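PDB 6ED2: glycosyl hydrolase family 2, TIM barrel domain protein from Faecalibacterium prausnitzii A2-165, which is a gut bacterial beta-glucuronidase of glycosyl hydrolase family 2, which probably hydrolyses beta-glucuronides to release glucuronic acid. Local coordinates for residues A[437-442]-A[451-456]; A[470-475]-A[481-486]. All coordinates share one frame; numbering follows the deposited sequence.

Interaction 1: A[437-442]-A[451-456]; sequences SLLNEP and EYFKPL
Leu439 lays CD1 over one face of the Phe453 ring, while CD2 sits on the same side, out beyond the rim near CE2, so a single branched side chain supplies most of the aromatic contact. Its CD1 stands 4.1 Å from the centroid of the Phe453 ring and 18° off the ring normal, a CH-pi contact displaced toward the rim. The second branch, CD2, touches the rings of two successive helix residues: Leu439 CD2 is 3.8 Å from Phe453 CE2 and 4.1 Å from Tyr452 CE2. The two aromatic side chains reach it from different directions. Phe453 has CG anti to its carbonyl carbon, whereas Tyr452 has CG anti to the backbone N (chi1 -167°), which brings its ring to CD2 from a direction roughly at right angles to that of Phe453. Pro442 meets Phe453 differently, with its CG near the ring plane at the edge, 3.7 Å from Phe453 CZ.

Strand 433-440, helix 449-463 and strand 470-474 form a beta-alpha-beta unit of the TIM barrel, and this contact packs the first strand against the helix that follows it. The short segments run nearly antiparallel, at 155°, with axes 10.3 Å apart, leaving room for a layer of buried side chains.

Farther along, Leu438 CD2 rests against the backbone of Leu456, 3.9 Å from its O; the nearest side-chain approach, to Leu456 CB, is 4.5 Å. Among the polar groups, Tyr452 OH is hydrogen-bonded to ND1 of His416 on helix 409-427.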
loop_
_atom_site.group_PDB
_atom_site.type_symbol
_atom_site.label_atom_id
_atom_site.label_comp_id
_atom_site.label_asym_id
_atom_site.label_seq_id
_atom_site.Cartn_x
_atom_site.Cartn_y
_atom_site.Cartn_z
ATOM N N SER A 437 -15.828 -27.599 -20.147
ATOM C CA SER A 437 -16.779 -26.532 -19.874
ATOM C C SER A 437 -17.075 -25.834 -21.191
ATOM O O SER A 437 -16.161 -25.321 -21.835
ATOM C CB SER A 437 -16.233 -25.559 -18.829
ATOM O OG SER A 437 -17.049 -24.402 -18.779
ATOM N N LEU A 438 -18.347 -25.814 -21.594
ATOM C CA LEU A 438 -18.687 -25.460 -22.967
ATOM C C LEU A 438 -19.076 -23.998 -23.140
ATOM O O LEU A 438 -19.059 -23.501 -24.272
ATOM C CB LEU A 438 -19.828 -26.351 -23.470
ATOM C CG LEU A 438 -19.511 -27.726 -24.078
ATOM C CD1 LEU A 438 -18.471 -28.485 -23.328
ATOM C CD2 LEU A 438 -20.768 -28.573 -24.176
ATOM N N LEU A 439 -19.438 -23.312 -22.054
ATOM C CA LEU A 439 -19.803 -21.900 -22.069
ATOM C C LEU A 439 -19.537 -21.338 -20.685
ATOM O O LEU A 439 -19.604 -22.067 -19.690
ATOM C CB LEU A 439 -21.280 -21.656 -22.437
ATOM C CG LEU A 439 -21.960 -22.328 -23.633
ATOM C CD1 LEU A 439 -22.622 -23.608 -23.194
ATOM C CD2 LEU A 439 -22.979 -21.394 -24.272
ATOM N N ASN A 440 -19.200 -20.046 -20.620
ATOM C CA ASN A 440 -19.085 -19.349 -19.340
ATOM C C ASN A 440 -20.159 -18.275 -19.276
ATOM O O ASN A 440 -20.123 -17.303 -20.041
ATOM C CB ASN A 440 -17.706 -18.723 -19.114
ATOM C CG ASN A 440 -17.596 -18.055 -17.729
ATOM O OD1 ASN A 440 -17.453 -18.730 -16.700
ATOM N ND2 ASN A 440 -17.692 -16.731 -17.701
ATOM N N GLU A 441 -21.097 -18.450 -18.355
ATOM C CA GLU A 441 -22.148 -17.477 -18.088
ATOM C C GLU A 441 -22.919 -17.057 -19.346
ATOM O O GLU A 441 -23.036 -15.866 -19.640
ATOM C CB GLU A 441 -21.562 -16.254 -17.397
ATOM C CG GLU A 441 -21.013 -16.538 -16.019
ATOM C CD GLU A 441 -20.565 -15.278 -15.306
ATOM O OE1 GLU A 441 -20.407 -14.234 -15.974
ATOM O OE2 GLU A 441 -20.376 -15.328 -14.077
ATOM N N PRO A 442 -23.462 -18.008 -20.100
ATOM C CA PRO A 442 -24.350 -17.636 -21.202
ATOM C C PRO A 442 -25.700 -17.222 -20.644
ATOM O O PRO A 442 -26.082 -17.596 -19.533
ATOM C CB PRO A 442 -24.460 -18.926 -22.023
ATOM C CG PRO A 442 -24.331 -19.992 -21.006
ATOM C CD PRO A 442 -23.415 -19.471 -19.913
ATOM N N GLU A 451 -31.894 -24.869 -28.569
ATOM C CA GLU A 451 -31.431 -25.100 -29.933
ATOM C C GLU A 451 -29.926 -24.872 -30.052
ATOM O O GLU A 451 -29.263 -25.495 -30.889
ATOM C CB GLU A 451 -32.192 -24.195 -30.902
ATOM C CG GLU A 451 -33.706 -24.508 -31.043
ATOM C CD GLU A 451 -34.578 -23.948 -29.900
ATOM O OE1 GLU A 451 -34.044 -23.421 -28.881
ATOM O OE2 GLU A 451 -35.822 -24.043 -30.020
ATOM N N TYR A 452 -29.370 -23.995 -29.216
ATOM C CA TYR A 452 -27.937 -23.737 -29.239
ATOM C C TYR A 452 -27.176 -24.803 -28.457
ATOM O O TYR A 452 -26.204 -25.368 -28.964
ATOM C CB TYR A 452 -27.654 -22.335 -28.684
ATOM C CG TYR A 452 -26.256 -21.865 -28.947
ATOM C CD1 TYR A 452 -25.941 -21.187 -30.118
ATOM C CD2 TYR A 452 -25.238 -22.111 -28.038
ATOM C CE1 TYR A 452 -24.647 -20.760 -30.376
ATOM C CE2 TYR A 452 -23.936 -21.679 -28.285
ATOM C CZ TYR A 452 -23.653 -21.011 -29.459
ATOM O OH TYR A 452 -22.376 -20.600 -29.716
ATOM N N PHE A 453 -27.633 -25.118 -27.237
ATOM C CA PHE A 453 -26.883 -26.019 -26.358
ATOM C C PHE A 453 -26.880 -27.452 -26.879
ATOM O O PHE A 453 -25.873 -28.161 -26.737
ATOM C CB PHE A 453 -27.473 -26.013 -24.943
ATOM C CG PHE A 453 -27.054 -24.841 -24.089
ATOM C CD1 PHE A 453 -26.809 -25.016 -22.734
ATOM C CD2 PHE A 453 -26.930 -23.573 -24.627
ATOM C CE1 PHE A 453 -26.450 -23.939 -21.935
ATOM C CE2 PHE A 453 -26.576 -22.491 -23.839
ATOM C CZ PHE A 453 -26.332 -22.669 -22.498
ATOM N N LYS A 454 -28.017 -27.917 -27.426
ATOM C CA LYS A 454 -28.162 -29.342 -27.730
ATOM C C LYS A 454 -27.074 -29.834 -28.675
ATOM O O LYS A 454 -26.369 -30.793 -28.321
ATOM C CB LYS A 454 -29.563 -29.632 -28.290
ATOM C CG LYS A 454 -29.815 -31.109 -28.642
ATOM C CD LYS A 454 -31.286 -31.305 -29.062
ATOM C CE LYS A 454 -31.600 -32.745 -29.460
ATOM N NZ LYS A 454 -31.748 -32.770 -30.945
ATOM N N PRO A 455 -26.851 -29.227 -29.843
ATOM C CA PRO A 455 -25.758 -29.720 -30.698
ATOM C C PRO A 455 -24.381 -29.549 -30.077
ATOM O O PRO A 455 -23.499 -30.368 -30.351
ATOM C CB PRO A 455 -25.911 -28.890 -31.979
ATOM C CG PRO A 455 -26.587 -27.635 -31.526
ATOM C CD PRO A 455 -27.538 -28.068 -30.457
ATOM N N LEU A 456 -24.170 -28.541 -29.218
ATOM C CA LEU A 456 -22.849 -28.362 -28.613
ATOM C C LEU A 456 -22.522 -29.490 -27.658
ATOM O O LEU A 456 -21.420 -30.050 -27.689
ATOM C CB LEU A 456 -22.773 -27.040 -27.871
ATOM C CG LEU A 456 -22.276 -25.880 -28.709
ATOM C CD1 LEU A 456 -22.412 -24.644 -27.868
ATOM C CD2 LEU A 456 -20.842 -26.085 -29.165
#

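Interaction 2: A[470-475]-A[481-486]; sequences RTYTVL and DTSKGQ
Ser483 OG accepts two backbone N-H groups of its own loop, from Gly485 N at 3.2 Å and from Gln486 N at 3.0 Å, and the hydroxyl of Tyr472 comes up beside this cluster. Both bonds are bent, with N-H...O angles of 139° and 137°. The serine reaches these donors with OG anti to its backbone N (chi1 168°), and the pair of bonds makes an ST turn that merges into an ST motif.

Tyr472 OH lies 3.2 Å from Ser483 OG; it is also 3.1 Å from Gln486 N, but at an angle too poor for a hydrogen bond. In the TIM barrel, strand 470-474 is followed by the loop that leads to strand 492-495, and the Tyr472 ring reaches from strand 470-474 to the folded part of this loop. Backbone atoms of the loop supply much of the remaining contact. Gly485 O approaches the ring obliquely, 3.5 Å from Tyr472 CE2, while Gln486 CA sits at the ring edge near its plane. The Gln486 side chain bends at chi2 and leads away from the tyrosine, placing OE1 where Arg529 NH2 donates a hydrogen bond to it.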
loop_
_atom_site.group_PDB
_atom_site.type_symbol
_atom_site.label_atom_id
_atom_site.label_comp_id
_atom_site.label_asym_id
_atom_site.label_seq_id
_atom_site.Cartn_x
_atom_site.Cartn_y
_atom_site.Cartn_z
ATOM N N ARG A 470 -19.448 -33.115 -19.058
ATOM C CA ARG A 470 -19.595 -31.798 -19.674
ATOM C C ARG A 470 -20.370 -30.863 -18.755
ATOM O O ARG A 470 -21.306 -31.289 -18.068
ATOM C CB ARG A 470 -20.313 -31.876 -21.024
ATOM C CG ARG A 470 -19.736 -32.896 -22.002
ATOM C CD ARG A 470 -20.842 -33.425 -22.923
ATOM N NE ARG A 470 -21.849 -34.132 -22.131
ATOM C CZ ARG A 470 -23.030 -34.536 -22.587
ATOM N NH1 ARG A 470 -23.368 -34.299 -23.844
ATOM N NH2 ARG A 470 -23.865 -35.180 -21.782
ATOM N N THR A 471 -19.979 -29.587 -18.750
ATOM C CA THR A 471 -20.593 -28.583 -17.895
ATOM C C THR A 471 -20.553 -27.246 -18.621
ATOM O O THR A 471 -20.037 -27.134 -19.735
ATOM C CB THR A 471 -19.889 -28.492 -16.520
ATOM O OG1 THR A 471 -20.725 -27.777 -15.590
ATOM C CG2 THR A 471 -18.541 -27.758 -16.632
ATOM N N TYR A 472 -21.130 -26.235 -17.982
ATOM C CA TYR A 472 -20.995 -24.840 -18.380
ATOM C C TYR A 472 -21.316 -24.041 -17.134
ATOM O O TYR A 472 -21.996 -24.539 -16.242
ATOM C CB TYR A 472 -21.926 -24.467 -19.529
ATOM C CG TYR A 472 -23.362 -24.202 -19.106
ATOM C CD1 TYR A 472 -23.830 -22.895 -18.913
ATOM C CD2 TYR A 472 -24.262 -25.259 -18.919
ATOM C CE1 TYR A 472 -25.148 -22.648 -18.537
ATOM C CE2 TYR A 472 -25.583 -25.025 -18.543
ATOM C CZ TYR A 472 -26.025 -23.724 -18.365
ATOM O OH TYR A 472 -27.335 -23.507 -17.999
ATOM N N THR A 473 -20.818 -22.813 -17.049
ATOM C CA THR A 473 -20.995 -22.098 -15.794
ATOM C C THR A 473 -22.234 -21.218 -15.860
ATOM O O THR A 473 -22.492 -20.550 -16.865
ATOM C CB THR A 473 -19.759 -21.271 -15.433
ATOM O OG1 THR A 473 -19.598 -20.218 -16.388
ATOM C CG2 THR A 473 -18.518 -22.159 -15.421
ATOM N N VAL A 474 -22.999 -21.223 -14.773
ATOM C CA VAL A 474 -24.335 -20.642 -14.750
ATOM C C VAL A 474 -24.265 -19.223 -14.201
ATOM O O VAL A 474 -23.750 -19.001 -13.102
ATOM C CB VAL A 474 -25.295 -21.511 -13.921
ATOM C CG1 VAL A 474 -26.694 -20.896 -13.915
ATOM C CG2 VAL A 474 -25.308 -22.937 -14.476
ATOM N N LEU A 475 -24.786 -18.276 -14.977
ATOM C CA LEU A 475 -24.955 -16.887 -14.580
ATOM C C LEU A 475 -25.844 -16.773 -13.343
ATOM O O LEU A 475 -26.694 -17.624 -13.083
ATOM C CB LEU A 475 -25.609 -16.109 -15.721
ATOM C CG LEU A 475 -24.858 -15.005 -16.422
ATOM C CD1 LEU A 475 -25.851 -14.197 -17.212
ATOM C CD2 LEU A 475 -24.130 -14.148 -15.404
ATOM N N ASP A 481 -35.108 -22.797 -11.711
ATOM C CA ASP A 481 -36.415 -22.944 -12.320
ATOM C C ASP A 481 -36.559 -22.165 -13.619
ATOM O O ASP A 481 -37.551 -22.360 -14.326
ATOM C CB ASP A 481 -37.505 -22.500 -11.324
ATOM C CG ASP A 481 -37.138 -21.194 -10.570
ATOM O OD1 ASP A 481 -37.969 -20.252 -10.589
ATOM O OD2 ASP A 481 -36.040 -21.102 -9.943
ATOM N N THR A 482 -35.604 -21.290 -13.953
ATOM C CA THR A 482 -35.676 -20.534 -15.195
ATOM C C THR A 482 -34.585 -20.885 -16.204
ATOM O O THR A 482 -34.726 -20.539 -17.383
ATOM C CB THR A 482 -35.624 -19.020 -14.915
ATOM O OG1 THR A 482 -34.337 -18.660 -14.398
ATOM C CG2 THR A 482 -36.697 -18.603 -13.902
ATOM N N SER A 483 -33.508 -21.548 -15.786
ATOM C CA SER A 483 -32.427 -21.869 -16.712
ATOM C C SER A 483 -32.897 -22.911 -17.720
ATOM O O SER A 483 -33.277 -24.028 -17.340
ATOM C CB SER A 483 -31.202 -22.393 -15.963
ATOM O OG SER A 483 -30.276 -22.963 -16.885
ATOM N N LYS A 484 -32.864 -22.549 -19.005
ATOM C CA LYS A 484 -33.146 -23.501 -20.069
ATOM C C LYS A 484 -31.953 -24.377 -20.412
ATOM O O LYS A 484 -32.110 -25.345 -21.167
ATOM C CB LYS A 484 -33.598 -22.775 -21.324
ATOM C CG LYS A 484 -34.859 -21.950 -21.121
ATOM C CD LYS A 484 -35.054 -21.007 -22.298
ATOM C CE LYS A 484 -36.509 -20.862 -22.635
ATOM N NZ LYS A 484 -37.189 -20.025 -21.619
ATOM N N GLY A 485 -30.770 -24.061 -19.894
ATOM C CA GLY A 485 -29.603 -24.815 -20.284
ATOM C C GLY A 485 -29.148 -25.838 -19.273
ATOM O O GLY A 485 -28.447 -26.783 -19.650
ATOM N N GLN A 486 -29.528 -25.689 -17.995
ATOM C CA GLN A 486 -28.900 -26.527 -16.973
ATOM C C GLN A 486 -29.132 -28.009 -17.224
ATOM O O GLN A 486 -28.276 -28.833 -16.870
ATOM C CB GLN A 486 -29.378 -26.142 -15.571
ATOM C CG GLN A 486 -30.868 -26.308 -15.334
ATOM C CD GLN A 486 -31.236 -27.703 -14.852
ATOM O OE1 GLN A 486 -30.368 -28.483 -14.443
ATOM N NE2 GLN A 486 -32.526 -28.038 -14.925
#

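How the interactions relate
Interactions 1 and 2 follow each other along the chain, the first closing before the second opens, and their centres are 9 Å apart. Strands 433-440 and 470-474 are parallel neighbours in the barrel sheet, with helix 449-463 as the crossover between them. Interaction 1 packs the first strand on that helix; interaction 2 packs the second strand on the loop beyond it. The strands are joined directly, through Leu438 N to Thr471 O at 2.8 Å and through a probable side-chain bond between Asn440 and Thr473. Tyr472 also meets Phe453 edge-to-face, so helix, both strands and the following loop share one continuous packed region of the TIM barrel domain.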